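Local coordinates for protein bacterial leucyl aminopeptidase (Legionella pneumophila, PDB 6ESL) that probably removes leucine and other residues from the N-terminus of peptides as a secreted, zinc-dependent M28-family aminopeptidase, at residues Thr304-Ser309 with Pro345-Pro349. Sequence-based numbering, arbitrary orientation.
Sequences TDRDLS and PAAFP
The capped N-terminus of helix 306-320 docks here on strand 346-350, an inner strand of the mixed sheet in the M28 peptidase domain. Asp-305 N donates to Ala-346 O at 2.8 Å in a nearly straight bond (170°). This bond ties the residue just before the helix to the strand. Asp-305 is also the N-cap: its OD2 accepts from Leu-308 N at 2.7 Å, on the anti side and tilted 21° out of the carboxylate plane. The side chain has CG anti to the backbone N (chi1 -178°), which lays the carboxylate alongside the ring of Pro-345, with CG 3.9 Å from Pro-345 CB. Leu-308, one turn further on, sends CD2 over the strand backbone to within 3.8 Å of Ala-347 CB. The sheet continues through the parallel strand 277-282, where backbone hydrogen bonds run from Ala-347 to Val-280 and Gln-282. Asp-305 O takes two bonds from Ser-309, from N and from OG (2.7 Å), on opposite faces of its plane. A water donates to Ser-309 OG and accepts from Phe-348 N at 2.9 Å, linking Ser-309 to Phe-348. Thr-304 CG2 packs against Phe-348 CB at 4.1 Å, while its OG1 is hydrogen-bonded to Phe-300 O. Thr-304 O accepts from Arg-306 NH1 of the second subunit.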
loop_
_atom_site.group_PDB
_atom_site.type_symbol
_atom_site.label_atom_id
_atom_site.label_comp_id
_atom_site.label_asym_id
_atom_site.label_seq_id
_atom_site.Cartn_x
_atom_site.Cartn_y
_atom_site.Cartn_z
ATOM N N THR B 304 0.562 5.975 -6.906
ATOM C CA THR B 304 0.810 6.698 -5.680
ATOM C C THR B 304 1.891 5.927 -4.844
ATOM O O THR B 304 2.048 4.747 -5.008
ATOM C CB THR B 304 -0.426 6.770 -4.788
ATOM O OG1 THR B 304 -0.980 5.491 -4.541
ATOM C CG2 THR B 304 -1.552 7.687 -5.413
ATOM N N ASP B 305 2.504 6.634 -3.931
ATOM C CA ASP B 305 3.517 6.124 -3.038
ATOM C C ASP B 305 2.838 5.371 -1.948
ATOM O O ASP B 305 1.973 5.870 -1.257
ATOM C CB ASP B 305 4.355 7.241 -2.460
ATOM C CG ASP B 305 5.461 6.743 -1.544
ATOM O OD1 ASP B 305 6.420 6.197 -2.101
ATOM O OD2 ASP B 305 5.353 6.881 -0.263
ATOM N N ARG B 306 3.280 4.136 -1.781
ATOM C CA ARG B 306 2.733 3.264 -0.769
ATOM C C ARG B 306 2.863 3.764 0.647
ATOM O O ARG B 306 1.849 3.808 1.382
ATOM C CB ARG B 306 3.360 1.849 -0.954
ATOM C CG ARG B 306 3.062 0.894 0.212
ATOM C CD ARG B 306 3.571 -0.490 -0.087
ATOM N NE ARG B 306 2.787 -1.464 0.703
ATOM C CZ ARG B 306 2.935 -2.796 0.604
ATOM N NH1 ARG B 306 3.807 -3.334 -0.275
ATOM N NH2 ARG B 306 2.249 -3.592 1.406
ATOM N N ASP B 307 4.052 4.160 1.098
ATOM C CA ASP B 307 4.186 4.684 2.447
ATOM C C ASP B 307 3.425 5.980 2.677
ATOM O O ASP B 307 2.831 6.177 3.698
ATOM C CB ASP B 307 5.648 4.873 2.863
ATOM C CG ASP B 307 6.381 3.561 3.058
ATOM O OD1 ASP B 307 5.739 2.493 3.160
ATOM O OD2 ASP B 307 7.624 3.606 3.114
ATOM N N LEU B 308 3.446 6.897 1.694
ATOM C CA LEU B 308 2.721 8.172 1.923
ATOM C C LEU B 308 1.200 7.937 1.990
ATOM O O LEU B 308 0.502 8.566 2.789
ATOM C CB LEU B 308 3.093 9.180 0.828
ATOM C CG LEU B 308 2.547 10.606 1.061
ATOM C CD1 LEU B 308 3.177 11.216 2.274
ATOM C CD2 LEU B 308 2.801 11.461 -0.175
ATOM N N SER B 309 0.709 7.000 1.190
ATOM C CA SER B 309 -0.715 6.612 1.149
ATOM C C SER B 309 -1.160 6.020 2.462
ATOM O O SER B 309 -2.194 6.443 3.071
ATOM C CB SER B 309 -1.030 5.667 0.006
ATOM O OG SER B 309 -0.658 6.199 -1.259
ATOM N N PRO B 345 7.368 11.046 -3.964
ATOM C CA PRO B 345 6.274 10.434 -3.223
ATOM C C PRO B 345 4.967 11.286 -3.281
ATOM O O PRO B 345 5.028 12.464 -3.013
ATOM C CB PRO B 345 6.839 10.351 -1.795
ATOM C CG PRO B 345 8.325 10.170 -2.003
ATOM C CD PRO B 345 8.541 11.213 -3.080
ATOM N N ALA B 346 3.864 10.664 -3.708
ATOM C CA ALA B 346 2.632 11.353 -3.980
ATOM C C ALA B 346 1.461 10.504 -3.603
ATOM O O ALA B 346 1.501 9.254 -3.711
ATOM C CB ALA B 346 2.552 11.747 -5.451
ATOM N N ALA B 347 0.425 11.145 -3.122
ATOM C CA ALA B 347 -0.747 10.413 -2.609
ATOM C C ALA B 347 -2.011 11.166 -3.011
ATOM O O ALA B 347 -1.941 12.387 -3.257
ATOM C CB ALA B 347 -0.688 10.290 -1.115
ATOM N N PHE B 348 -3.130 10.412 -3.024
ATOM C CA PHE B 348 -4.393 10.871 -3.580
ATOM C C PHE B 348 -5.567 10.305 -2.721
ATOM O O PHE B 348 -6.052 9.178 -2.936
ATOM C CB PHE B 348 -4.522 10.479 -5.047
ATOM C CG PHE B 348 -5.820 10.852 -5.698
ATOM C CD1 PHE B 348 -6.535 11.971 -5.332
ATOM C CD2 PHE B 348 -6.348 10.079 -6.704
ATOM C CE1 PHE B 348 -7.792 12.238 -5.934
ATOM C CE2 PHE B 348 -7.575 10.370 -7.337
ATOM C CZ PHE B 348 -8.269 11.495 -6.982
ATOM N N PRO B 349 -6.043 11.110 -1.755
ATOM C CA PRO B 349 -7.283 10.775 -1.114
ATOM C C PRO B 349 -8.473 11.352 -1.896
ATOM O O PRO B 349 -8.309 12.416 -2.523
ATOM C CB PRO B 349 -7.166 11.487 0.211
ATOM C CG PRO B 349 -6.350 12.738 -0.112
ATOM C CD PRO B 349 -5.526 12.427 -1.319
HETATM O O HOH W 1 -2.886 7.683 -2.130
#